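Local coordinates for putative uncharacterized protein ECU08_1170 (Encephalitozoon cuniculi, PDB 3Q87) that binds zinc and probably activates methyltransferases involved in translation, among them Mtq2, with which it forms the complex that methylates the termination factor eRF1, at residues E25-N30 and F91-V96; F16-I21 and R101-G106; F40-F45 and G81-I86; I108-G113 and D120-K125. All blocks are in the same frame, centred on the assembly; numbering follows the deposited sequence.

Overall arrangement
The four contacts fall in three parts of the fold: interaction 1 is a two-stranded sheet, interactions 2 and 4 lie at the zinc end of the four-stranded sheet, and interaction 3 joins helices. The strands of interaction 1 adjoin those of interaction 2 in sequence, 20-24 leading into 26-29 and 93-96 into 98-102, yet the two centres lie about 22 Å apart on opposite sides of the chain's centre. Interaction 2 carries Cys102 and Cys105 of the zinc site. Interaction 4, centred about 12 Å from it, returns the C-terminus to the zinc loop, where Lys125 NZ lies 2.7 Å from Met104 O. Interaction 3 meets interaction 1 where Phe91 CE2 packs 3.9 Å from Phe40 CB.

Interaction 1 of 4, residues E25-N30 and F91-V96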
loop_
_atom_site.group_PDB
_atom_site.type_symbol
_atom_site.label_atom_id
_atom_site.label_comp_id
_atom_site.label_asym_id
_atom_site.label_seq_id
_atom_site.Cartn_x
_atom_site.Cartn_y
_atom_site.Cartn_z
ATOM N N GLU A 25 13.129 -0.906 17.665
ATOM C CA GLU A 25 13.203 -1.573 18.956
ATOM C C GLU A 25 13.500 -3.059 18.760
ATOM O O GLU A 25 14.461 -3.590 19.316
ATOM C CB GLU A 25 11.933 -1.373 19.777
ATOM C CG GLU A 25 12.110 -1.730 21.250
ATOM C CD GLU A 25 13.292 -1.003 21.893
ATOM O OE1 GLU A 25 13.250 0.247 21.979
ATOM O OE2 GLU A 25 14.261 -1.681 22.317
ATOM N N LYS A 26 12.692 -3.745 17.962
ATOM C CA LYS A 26 13.048 -5.117 17.638
ATOM C C LYS A 26 12.719 -5.548 16.212
ATOM O O LYS A 26 11.704 -5.144 15.637
ATOM C CB LYS A 26 12.493 -6.098 18.671
ATOM C CG LYS A 26 11.002 -6.234 18.687
ATOM C CD LYS A 26 10.596 -7.560 19.319
ATOM C CE LYS A 26 11.191 -8.756 18.572
ATOM N NZ LYS A 26 10.401 -10.012 18.811
ATOM N N ALA A 27 13.608 -6.372 15.660
ATOM C CA ALA A 27 13.521 -6.831 14.284
ATOM C C ALA A 27 13.846 -8.314 14.207
ATOM O O ALA A 27 14.687 -8.801 14.956
ATOM C CB ALA A 27 14.491 -6.055 13.416
ATOM N N GLU A 28 13.189 -9.018 13.290
ATOM C CA GLU A 28 13.425 -10.442 13.082
ATOM C C GLU A 28 13.868 -10.691 11.649
ATOM O O GLU A 28 13.561 -9.910 10.746
ATOM C CB GLU A 28 12.162 -11.246 13.400
ATOM C CG GLU A 28 11.740 -11.158 14.866
ATOM C CD GLU A 28 10.438 -11.890 15.168
ATOM O OE1 GLU A 28 9.619 -12.070 14.240
ATOM O OE2 GLU A 28 10.230 -12.274 16.342
ATOM N N SER A 29 14.622 -11.759 11.431
ATOM C CA SER A 29 15.018 -12.095 10.075
ATOM C C SER A 29 13.853 -12.841 9.435
ATOM O O SER A 29 13.096 -13.528 10.122
ATOM C CB SER A 29 16.296 -12.936 10.054
ATOM O OG SER A 29 16.009 -14.295 10.327
ATOM N N ASN A 30 13.694 -12.667 8.127
ATOM C CA ASN A 30 12.622 -13.313 7.376
ATOM C C ASN A 30 13.214 -14.013 6.168
ATOM O O ASN A 30 14.136 -13.492 5.532
ATOM C CB ASN A 30 11.569 -12.292 6.907
ATOM C CG ASN A 30 10.418 -12.127 7.891
ATOM O OD1 ASN A 30 10.510 -12.516 9.057
ATOM N ND2 ASN A 30 9.324 -11.540 7.420
ATOM N N PHE A 91 14.085 -7.074 1.960
ATOM C CA PHE A 91 12.957 -7.989 2.012
ATOM C C PHE A 91 13.166 -9.051 3.066
ATOM O O PHE A 91 12.231 -9.747 3.442
ATOM C CB PHE A 91 12.739 -8.658 0.649
ATOM C CG PHE A 91 12.116 -7.755 -0.376
ATOM C CD1 PHE A 91 10.735 -7.694 -0.522
ATOM C CD2 PHE A 91 12.909 -6.957 -1.192
ATOM C CE1 PHE A 91 10.157 -6.852 -1.460
ATOM C CE2 PHE A 91 12.338 -6.111 -2.129
ATOM C CZ PHE A 91 10.960 -6.062 -2.266
ATOM N N GLY A 92 14.402 -9.177 3.537
ATOM C CA GLY A 92 14.762 -10.263 4.429
ATOM C C GLY A 92 14.781 -9.878 5.893
ATOM O O GLY A 92 15.181 -10.668 6.744
ATOM N N ILE A 93 14.350 -8.658 6.189
ATOM C CA ILE A 93 14.233 -8.213 7.569
ATOM C C ILE A 93 12.845 -7.666 7.821
ATOM O O ILE A 93 12.279 -6.989 6.970
ATOM C CB ILE A 93 15.226 -7.086 7.884
ATOM C CG1 ILE A 93 16.664 -7.542 7.624
ATOM C CG2 ILE A 93 15.055 -6.622 9.325
ATOM C CD1 ILE A 93 17.691 -6.439 7.822
ATOM N N ASP A 94 12.317 -7.926 9.009
ATOM C CA ASP A 94 11.030 -7.382 9.398
ATOM C C ASP A 94 11.127 -6.659 10.740
ATOM O O ASP A 94 11.441 -7.268 11.768
ATOM C CB ASP A 94 9.994 -8.501 9.483
ATOM C CG ASP A 94 8.623 -7.987 9.865
ATOM O OD1 ASP A 94 8.119 -7.071 9.167
ATOM O OD2 ASP A 94 8.050 -8.498 10.854
ATOM N N VAL A 95 10.868 -5.357 10.727
ATOM C CA VAL A 95 10.830 -4.599 11.963
ATOM C C VAL A 95 9.475 -4.854 12.602
ATOM O O VAL A 95 8.442 -4.515 12.022
ATOM C CB VAL A 95 11.012 -3.078 11.718
ATOM C CG1 VAL A 95 10.956 -2.313 13.031
ATOM C CG2 VAL A 95 12.317 -2.805 11.011
ATOM N N VAL A 96 9.467 -5.471 13.780
ATOM C CA VAL A 96 8.200 -5.737 14.439
ATOM C C VAL A 96 7.843 -4.581 15.372
ATOM O O VAL A 96 6.682 -4.218 15.498
ATOM C CB VAL A 96 8.177 -7.109 15.187
ATOM C CG1 VAL A 96 8.867 -8.194 14.361
ATOM C CG2 VAL A 96 8.840 -6.987 16.508
#
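Glu28 and Asp94 form the hydrogen-bonded pair at the middle of a two-stranded antiparallel sheet, and both of their peptide groups are used. Glu28 N donates to Asp94 O at 2.9 Å, and Asp94 N returns a nearly straight bond (169°) to Glu28 O. Outward from this pair, Asn30 N donates to Gly92 O at 2.8 Å and Val96 N to Lys26 O at 2.9 Å. Ala27 CA adds a CA-H...O contact to Asp94 O. Beyond Lys26 the pairing is offset by a classic beta bulge, in which Glu25 and Lys26 both face Glu97.

The Asp94 carboxylate is held from outside the two strands: OD1 takes a bond from Met1 N and OD2 one from Ser114 OG. Lys26 instead lays its aliphatic chain over Val96, with Lys26 CD in tight contact 3.4 Å from Val96 CG2, and its bend at chi3 (-59°) brings NZ 3.4 Å from Glu28 OE2 in a salt bridge whose hydrogen bond is weak. Backbone bonds thus fix the strand register, while the Asp94 side chain, satisfied at both oxygens, fastens this small sheet to the N-terminus and to Ser114.

Interaction 2 of 4, residues F16-I21 and R101-G106. With ZN (zinc ion), chain C.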
loop_
_atom_site.group_PDB
_atom_site.type_symbol
_atom_site.label_atom_id
_atom_site.label_comp_id
_atom_site.label_asym_id
_atom_site.label_seq_id
_atom_site.Cartn_x
_atom_site.Cartn_y
_atom_site.Cartn_z
ATOM N N PHE A 16 5.699 17.613 0.316
ATOM C CA PHE A 16 6.816 17.266 -0.553
ATOM C C PHE A 16 7.483 16.047 0.055
ATOM O O PHE A 16 7.299 15.776 1.239
ATOM C CB PHE A 16 7.815 18.421 -0.619
ATOM C CG PHE A 16 8.170 18.990 0.736
ATOM C CD1 PHE A 16 9.415 18.754 1.301
ATOM C CD2 PHE A 16 7.250 19.746 1.447
ATOM C CE1 PHE A 16 9.736 19.265 2.553
ATOM C CE2 PHE A 16 7.560 20.261 2.692
ATOM C CZ PHE A 16 8.809 20.025 3.248
ATOM N N MET A 17 8.246 15.311 -0.747
ATOM C CA MET A 17 9.008 14.180 -0.223
ATOM C C MET A 17 9.992 14.636 0.842
ATOM O O MET A 17 10.633 15.674 0.707
ATOM C CB MET A 17 9.791 13.459 -1.328
ATOM C CG MET A 17 9.013 12.418 -2.127
ATOM S SD MET A 17 8.258 11.108 -1.138
ATOM C CE MET A 17 6.608 11.766 -1.004
ATOM N N THR A 18 10.097 13.837 1.894
ATOM C CA THR A 18 11.065 14.020 2.950
ATOM C C THR A 18 11.626 12.628 3.231
ATOM O O THR A 18 11.186 11.654 2.624
ATOM C CB THR A 18 10.388 14.523 4.224
ATOM O OG1 THR A 18 9.460 13.538 4.671
ATOM C CG2 THR A 18 9.625 15.829 3.966
ATOM N N LYS A 19 12.576 12.524 4.149
ATOM C CA LYS A 19 13.149 11.226 4.504
ATOM C C LYS A 19 12.507 10.695 5.772
ATOM O O LYS A 19 12.465 11.399 6.775
ATOM C CB LYS A 19 14.651 11.362 4.738
ATOM C CG LYS A 19 15.424 11.896 3.559
ATOM C CD LYS A 19 16.794 12.389 4.009
ATOM C CE LYS A 19 17.396 13.393 3.028
ATOM N NZ LYS A 19 18.649 13.992 3.567
ATOM N N LEU A 20 12.000 9.466 5.736
ATOM C CA LEU A 20 11.481 8.842 6.948
ATOM C C LEU A 20 12.609 8.066 7.601
ATOM O O LEU A 20 13.184 7.183 6.978
ATOM C CB LEU A 20 10.305 7.910 6.635
ATOM C CG LEU A 20 9.122 8.590 5.918
ATOM C CD1 LEU A 20 7.941 7.628 5.724
ATOM C CD2 LEU A 20 8.703 9.851 6.670
ATOM N N ILE A 21 12.928 8.397 8.847
ATOM C CA ILE A 21 14.036 7.738 9.544
ATOM C C ILE A 21 13.532 6.654 10.481
ATOM O O ILE A 21 12.623 6.874 11.270
ATOM C CB ILE A 21 14.900 8.742 10.340
ATOM C CG1 ILE A 21 15.330 9.907 9.444
ATOM C CG2 ILE A 21 16.131 8.052 10.923
ATOM C CD1 ILE A 21 16.061 9.467 8.187
ATOM N N ARG A 101 10.216 8.311 11.497
ATOM C CA ARG A 101 10.123 9.742 11.792
ATOM C C ARG A 101 10.439 10.595 10.557
ATOM O O ARG A 101 11.487 10.437 9.951
ATOM C CB ARG A 101 11.081 10.113 12.944
ATOM C CG ARG A 101 11.155 11.630 13.220
ATOM C CD ARG A 101 12.017 11.988 14.429
ATOM N NE ARG A 101 13.297 11.288 14.432
ATOM C CZ ARG A 101 14.351 11.650 13.706
ATOM N NH1 ARG A 101 14.275 12.705 12.900
ATOM N NH2 ARG A 101 15.481 10.956 13.783
ATOM N N CYS A 102 9.532 11.499 10.197
ATOM C CA CYS A 102 9.779 12.443 9.117
ATOM C C CYS A 102 10.893 13.394 9.522
ATOM O O CYS A 102 10.795 14.044 10.546
ATOM C CB CYS A 102 8.528 13.268 8.820
ATOM S SG CYS A 102 8.837 14.620 7.602
ATOM N N ASP A 103 11.946 13.482 8.719
ATOM C CA ASP A 103 13.091 14.313 9.081
ATOM C C ASP A 103 12.788 15.804 9.003
ATOM O O ASP A 103 13.534 16.601 9.553
ATOM C CB ASP A 103 14.325 13.969 8.237
ATOM C CG ASP A 103 14.161 14.348 6.765
ATOM O OD1 ASP A 103 13.031 14.674 6.342
ATOM O OD2 ASP A 103 15.166 14.326 6.023
ATOM N N MET A 104 11.697 16.184 8.336
ATOM C CA MET A 104 11.381 17.600 8.193
ATOM C C MET A 104 10.428 18.135 9.261
ATOM O O MET A 104 10.663 19.215 9.811
ATOM C CB MET A 104 10.839 17.921 6.797
ATOM C CG MET A 104 11.863 17.709 5.681
ATOM S SD MET A 104 13.229 18.895 5.712
ATOM C CE MET A 104 12.291 20.424 5.636
ATOM N N CYS A 105 9.354 17.404 9.551
ATOM C CA CYS A 105 8.382 17.904 10.519
ATOM C C CYS A 105 8.369 17.091 11.809
ATOM O O CYS A 105 7.664 17.443 12.747
ATOM C CB CYS A 105 6.983 17.929 9.914
ATOM S SG CYS A 105 6.265 16.276 9.823
ATOM N N GLY A 106 9.151 16.012 11.861
ATOM C CA GLY A 106 9.206 15.177 13.056
ATOM C C GLY A 106 8.000 14.279 13.340
ATOM O O GLY A 106 7.951 13.627 14.370
HETATM ZN ZN ZN C . 6.756 15.590 7.641
#
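Arg101 opens the pairing with Ile21: Ile21 N donates to Arg101 O at 2.7 Å, and Arg101 N answers to Ile21 O. The arginine chain runs beside the isoleucine in the same direction and bends at chi3, which brings one guanidinium face over Ile21 CB. Cys102 faces Leu20 in a non-hydrogen-bonded pair, and Leu20 CD2 packs 3.7 Å from Cys102 CA. Cys102 SG, anti to the backbone N (chi1 173°), binds zinc at 2.3 Å and has Thr18 OG1 3.2 Å away.

Here the strand passes into a CxxC zinc knuckle; Cys11 and Cys14, a second CxxC pair, complete the four-sulfur site of this zinc beta-ribbon family. Asp103 N donates to Lys19 O, and its carboxylate bends back so that OD1 receives Lys19 N from above the carboxylate plane. Lys19 CD passes 3.2 Å from Asp103 OD2, but its ammonium goes on to a salt bridge with Glu51. Met104 N makes a weak bond to Cys102 SG, while Met104 CG presses on Thr18 CG2, at 3.4 Å, and crosses Phe16 near CE1. Cys105 N gives that same sulfur a straighter bond (168°), and Cys105 SG binds the metal at 2.3 Å. Gly106 N closes the turn on Cys102 O.

Interaction 3 of 4, residues F40-F45 and G81-I86; sequences FNKHMF and GDDEKI
Phe40 and Lys42 meet Asp83 and Ile86 near the N-terminal ends of helices 42-59 and 84-91, in the helical part of this Trm112-like fold. Asp83 sits at the N-cap position of the second helix, though its side chain makes no capping bond.

The polar part is a salt bridge between Lys42 NZ and Asp83 OD1, 3.0 Å apart and weak as a hydrogen bond. Lys42 is extended beyond CG and crosses the aspartate at about a right angle. Its ammonium also donates to Pro80 O, so a carboxylate and a carbonyl of the chain leading into helix 84-91 share it. Asp83 OD2 has a further, long and weak ion pair with Lys87.

The apolar part centres on the buried Phe40 ring. Ile86 CG2 approaches CZ to 3.9 Å, while Lys42 CG lies over one face, 3.4 Å above the plane and offset toward the rim. Phe76 of helix 70-78 touches Phe40, Asp83 and Ile86 and joins a third helix to the cluster.

Where the two parts meet, the carboxylate is turned 52° from the ring. Asp83 has CG between its backbone N and carbonyl carbon (chi1 44°), which places OD2 at the ring's edge, 3.6 Å from Phe40 CE1.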
loop_
_atom_site.group_PDB
_atom_site.type_symbol
_atom_site.label_atom_id
_atom_site.label_comp_id
_atom_site.label_asym_id
_atom_site.label_seq_id
_atom_site.Cartn_x
_atom_site.Cartn_y
_atom_site.Cartn_z
ATOM N N PHE A 40 11.243 -3.650 -5.828
ATOM C CA PHE A 40 11.365 -2.409 -5.051
ATOM C C PHE A 40 11.714 -1.179 -5.891
ATOM O O PHE A 40 12.087 -1.290 -7.059
ATOM C CB PHE A 40 12.332 -2.579 -3.870
ATOM C CG PHE A 40 13.786 -2.712 -4.266
ATOM C CD1 PHE A 40 14.265 -3.881 -4.855
ATOM C CD2 PHE A 40 14.685 -1.683 -4.003
ATOM C CE1 PHE A 40 15.611 -4.014 -5.204
ATOM C CE2 PHE A 40 16.040 -1.809 -4.344
ATOM C CZ PHE A 40 16.497 -2.976 -4.945
ATOM N N ASN A 41 11.561 -0.002 -5.293
ATOM C CA ASN A 41 11.807 1.269 -5.968
ATOM C C ASN A 41 13.280 1.640 -5.876
ATOM O O ASN A 41 13.702 2.429 -5.014
ATOM C CB ASN A 41 10.926 2.349 -5.352
ATOM C CG ASN A 41 9.481 1.918 -5.280
ATOM O OD1 ASN A 41 8.770 1.938 -6.283
ATOM N ND2 ASN A 41 9.047 1.486 -4.099
ATOM N N LYS A 42 14.058 1.037 -6.767
ATOM C CA LYS A 42 15.510 1.137 -6.732
ATOM C C LYS A 42 16.020 2.570 -6.590
ATOM O O LYS A 42 16.878 2.836 -5.754
ATOM C CB LYS A 42 16.113 0.440 -7.951
ATOM C CG LYS A 42 16.057 -1.067 -7.838
ATOM C CD LYS A 42 16.560 -1.762 -9.088
ATOM C CE LYS A 42 16.789 -3.237 -8.804
ATOM N NZ LYS A 42 17.526 -3.925 -9.894
ATOM N N HIS A 43 15.477 3.491 -7.378
ATOM C CA HIS A 43 15.918 4.878 -7.327
ATOM C C HIS A 43 15.834 5.493 -5.922
ATOM O O HIS A 43 16.629 6.382 -5.575
ATOM C CB HIS A 43 15.136 5.729 -8.324
ATOM C CG HIS A 43 13.729 6.009 -7.903
ATOM N ND1 HIS A 43 13.328 7.242 -7.434
ATOM C CD2 HIS A 43 12.629 5.220 -7.881
ATOM C CE1 HIS A 43 12.041 7.202 -7.142
ATOM N NE2 HIS A 43 11.592 5.985 -7.402
ATOM N N MET A 44 14.877 5.031 -5.119
ATOM C CA MET A 44 14.720 5.560 -3.770
ATOM C C MET A 44 15.934 5.194 -2.922
ATOM O O MET A 44 16.291 5.904 -1.976
ATOM C CB MET A 44 13.436 5.042 -3.113
ATOM C CG MET A 44 12.138 5.575 -3.730
ATOM S SD MET A 44 11.984 7.379 -3.721
ATOM C CE MET A 44 10.957 7.638 -2.278
ATOM N N PHE A 45 16.564 4.080 -3.274
ATOM C CA PHE A 45 17.680 3.560 -2.507
ATOM C C PHE A 45 19.046 3.854 -3.144
ATOM O O PHE A 45 20.084 3.553 -2.550
ATOM C CB PHE A 45 17.478 2.060 -2.236
ATOM C CG PHE A 45 16.241 1.763 -1.430
ATOM C CD1 PHE A 45 15.054 1.431 -2.056
ATOM C CD2 PHE A 45 16.257 1.857 -0.049
ATOM C CE1 PHE A 45 13.909 1.176 -1.313
ATOM C CE2 PHE A 45 15.114 1.605 0.700
ATOM C CZ PHE A 45 13.937 1.262 0.059
ATOM N N GLY A 81 21.626 -3.270 -11.032
ATOM C CA GLY A 81 21.175 -4.553 -11.534
ATOM C C GLY A 81 21.576 -5.697 -10.626
ATOM O O GLY A 81 20.927 -6.739 -10.617
ATOM N N ASP A 82 22.650 -5.506 -9.864
ATOM C CA ASP A 82 23.116 -6.521 -8.922
ATOM C C ASP A 82 22.605 -6.213 -7.524
ATOM O O ASP A 82 23.307 -5.624 -6.697
ATOM C CB ASP A 82 24.644 -6.627 -8.923
ATOM C CG ASP A 82 25.166 -7.518 -10.039
ATOM O OD1 ASP A 82 24.343 -8.156 -10.735
ATOM O OD2 ASP A 82 26.403 -7.582 -10.218
ATOM N N ASP A 83 21.371 -6.623 -7.265
ATOM C CA ASP A 83 20.705 -6.255 -6.032
ATOM C C ASP A 83 20.334 -7.480 -5.224
ATOM O O ASP A 83 19.385 -7.445 -4.448
ATOM C CB ASP A 83 19.455 -5.433 -6.336
ATOM C CG ASP A 83 18.641 -6.016 -7.471
ATOM O OD1 ASP A 83 19.154 -6.079 -8.608
ATOM O OD2 ASP A 83 17.481 -6.401 -7.233
ATOM N N GLU A 84 21.077 -8.564 -5.410
ATOM C CA GLU A 84 20.831 -9.778 -4.644
ATOM C C GLU A 84 21.004 -9.499 -3.153
ATOM O O GLU A 84 20.209 -9.956 -2.327
ATOM C CB GLU A 84 21.763 -10.911 -5.093
ATOM C CG GLU A 84 21.872 -11.079 -6.612
ATOM C CD GLU A 84 22.690 -9.977 -7.284
ATOM O OE1 GLU A 84 23.761 -9.605 -6.746
ATOM O OE2 GLU A 84 22.265 -9.487 -8.354
ATOM N N LYS A 85 22.036 -8.735 -2.812
ATOM C CA LYS A 85 22.315 -8.422 -1.419
ATOM C C LYS A 85 21.371 -7.349 -0.887
ATOM O O LYS A 85 20.977 -7.383 0.275
ATOM C CB LYS A 85 23.779 -8.002 -1.249
ATOM C CG LYS A 85 24.724 -9.185 -1.223
ATOM C CD LYS A 85 26.120 -8.844 -1.725
ATOM C CE LYS A 85 26.943 -10.120 -1.907
ATOM N NZ LYS A 85 28.214 -9.899 -2.650
ATOM N N ILE A 86 21.013 -6.398 -1.744
ATOM C CA ILE A 86 20.073 -5.349 -1.371
ATOM C C ILE A 86 18.686 -5.941 -1.081
ATOM O O ILE A 86 18.123 -5.727 -0.003
ATOM C CB ILE A 86 19.991 -4.274 -2.474
ATOM C CG1 ILE A 86 21.388 -3.730 -2.781
ATOM C CG2 ILE A 86 19.060 -3.139 -2.072
ATOM C CD1 ILE A 86 22.159 -3.278 -1.556
#

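Interaction 4 of 4, residues I108-G113 and D120-K125; sequences IYPIKG and DTVESK
Ile108 N donates to Val122 O at 2.8 Å, the shorter of two backbone bonds that make a single antiparallel bridge between the start of strand 108-112 and the C-terminal tail. The return bond, from Val122 N to Ile108 O at 3.1 Å, is straighter (165°).

Around this pair the side chains meet mostly through carbon. Ile108 CB faces Val122 CB at 3.7 Å, and its CG1 branch, anti to the carbonyl carbon (chi1 -58°), extends toward Ser124 CB at 4.0 Å. Pro110 CG touches Val122 CG2 obliquely, while Pro110 CD rests near Asp120 O. On Tyr109, Thr121 CG2 comes in at the ring edge, in the ring plane and 3.7 Å from CD1, the two side chains running side by side. The tyrosine hydroxyl bonds to Lys10 O, which ties the ring to the chain near Cys11 of the zinc site, and the ring also packs on Ser73 of the methyltransferase chain.

The polar ends of the tail find partners elsewhere. Ser124 OG bonds to Gly106 O in the zinc loop, and Asp120 OD2 forms a salt bridge with Arg67 of the methyltransferase chain. With two peptide bonds and a thin apolar layer seating the tail against the start of strand 108-112, at the surface, Asp120 and Tyr109 are placed to meet the partner enzyme, one by charge and the other by packing.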
loop_
_atom_site.group_PDB
_atom_site.type_symbol
_atom_site.label_atom_id
_atom_site.label_comp_id
_atom_site.label_asym_id
_atom_site.label_seq_id
_atom_site.Cartn_x
_atom_site.Cartn_y
_atom_site.Cartn_z
ATOM N N ILE A 108 5.763 11.153 13.653
ATOM C CA ILE A 108 6.154 9.781 13.953
ATOM C C ILE A 108 5.068 8.766 13.611
ATOM O O ILE A 108 3.931 8.897 14.064
ATOM C CB ILE A 108 6.398 9.582 15.454
ATOM C CG1 ILE A 108 7.470 10.539 15.981
ATOM C CG2 ILE A 108 6.757 8.140 15.740
ATOM C CD1 ILE A 108 8.825 10.233 15.486
ATOM N N TYR A 109 5.450 7.749 12.838
ATOM C CA TYR A 109 4.627 6.571 12.598
ATOM C C TYR A 109 5.149 5.409 13.455
ATOM O O TYR A 109 6.192 4.837 13.169
ATOM C CB TYR A 109 4.702 6.138 11.133
ATOM C CG TYR A 109 4.188 7.096 10.070
ATOM C CD1 TYR A 109 3.216 8.045 10.352
ATOM C CD2 TYR A 109 4.649 7.001 8.762
ATOM C CE1 TYR A 109 2.744 8.892 9.372
ATOM C CE2 TYR A 109 4.180 7.848 7.762
ATOM C CZ TYR A 109 3.229 8.781 8.070
ATOM O OH TYR A 109 2.764 9.601 7.084
ATOM N N PRO A 110 4.416 5.042 14.499
ATOM C CA PRO A 110 4.861 3.875 15.265
ATOM C C PRO A 110 4.794 2.624 14.397
ATOM O O PRO A 110 3.974 2.537 13.489
ATOM C CB PRO A 110 3.824 3.777 16.392
ATOM C CG PRO A 110 3.187 5.142 16.457
ATOM C CD PRO A 110 3.183 5.631 15.044
ATOM N N ILE A 111 5.670 1.671 14.676
ATOM C CA ILE A 111 5.606 0.356 14.071
ATOM C C ILE A 111 5.325 -0.587 15.234
ATOM O O ILE A 111 6.108 -0.668 16.176
ATOM C CB ILE A 111 6.930 -0.002 13.364
ATOM C CG1 ILE A 111 7.183 0.962 12.192
ATOM C CG2 ILE A 111 6.928 -1.458 12.887
ATOM C CD1 ILE A 111 8.619 0.938 11.680
ATOM N N LYS A 112 4.190 -1.275 15.179
ATOM C CA LYS A 112 3.725 -2.083 16.295
ATOM C C LYS A 112 3.221 -3.436 15.787
ATOM O O LYS A 112 2.273 -3.498 15.013
ATOM C CB LYS A 112 2.616 -1.321 17.030
ATOM C CG LYS A 112 1.982 -2.076 18.185
ATOM C CD LYS A 112 0.758 -1.319 18.706
ATOM C CE LYS A 112 -0.110 -2.182 19.618
ATOM N NZ LYS A 112 -1.393 -1.494 19.958
ATOM N N GLY A 113 3.869 -4.523 16.198
ATOM C CA GLY A 113 3.524 -5.831 15.669
ATOM C C GLY A 113 3.720 -5.939 14.161
ATOM O O GLY A 113 2.911 -6.556 13.468
ATOM N N ASP A 120 -2.737 6.978 13.883
ATOM C CA ASP A 120 -2.503 7.462 15.239
ATOM C C ASP A 120 -1.026 7.802 15.414
ATOM O O ASP A 120 -0.217 6.973 15.831
ATOM C CB ASP A 120 -2.963 6.436 16.277
ATOM C CG ASP A 120 -4.470 6.185 16.220
ATOM O OD1 ASP A 120 -5.223 7.122 15.881
ATOM O OD2 ASP A 120 -4.902 5.047 16.516
ATOM N N THR A 121 -0.687 9.032 15.066
ATOM C CA THR A 121 0.697 9.456 15.008
ATOM C C THR A 121 1.171 10.117 16.303
ATOM O O THR A 121 0.380 10.429 17.187
ATOM C CB THR A 121 0.907 10.425 13.854
ATOM O OG1 THR A 121 -0.048 11.492 13.949
ATOM C CG2 THR A 121 0.723 9.706 12.534
ATOM N N VAL A 122 2.481 10.328 16.391
ATOM C CA VAL A 122 3.100 11.021 17.507
ATOM C C VAL A 122 3.882 12.212 16.953
ATOM O O VAL A 122 4.424 12.143 15.858
ATOM C CB VAL A 122 4.086 10.088 18.248
ATOM C CG1 VAL A 122 4.579 10.731 19.515
ATOM C CG2 VAL A 122 3.424 8.765 18.564
ATOM N N GLU A 123 3.932 13.305 17.706
ATOM C CA GLU A 123 4.794 14.436 17.371
ATOM C C GLU A 123 6.104 14.352 18.139
ATOM O O GLU A 123 6.123 13.939 19.290
ATOM C CB GLU A 123 4.107 15.746 17.736
ATOM C CG GLU A 123 2.780 15.975 17.045
ATOM C CD GLU A 123 2.922 16.096 15.548
ATOM O OE1 GLU A 123 4.034 16.426 15.074
ATOM O OE2 GLU A 123 1.920 15.860 14.838
ATOM N N SER A 124 7.199 14.773 17.520
ATOM C CA SER A 124 8.489 14.710 18.183
ATOM C C SER A 124 9.155 16.068 18.211
ATOM O O SER A 124 10.193 16.237 18.848
ATOM C CB SER A 124 9.414 13.715 17.479
ATOM O OG SER A 124 9.880 14.233 16.241
ATOM N N LYS A 125 8.576 17.027 17.497
ATOM C CA LYS A 125 9.121 18.382 17.478
ATOM C C LYS A 125 8.311 19.318 18.382
ATOM O O LYS A 125 7.460 18.864 19.160
ATOM C CB LYS A 125 9.219 18.924 16.044
ATOM C CG LYS A 125 10.326 18.263 15.221
ATOM C CD LYS A 125 10.666 19.090 13.984
ATOM C CE LYS A 125 11.783 18.449 13.172
ATOM N NZ LYS A 125 12.187 19.302 12.009
ATOM O OXT LYS A 125 8.508 20.539 18.374
#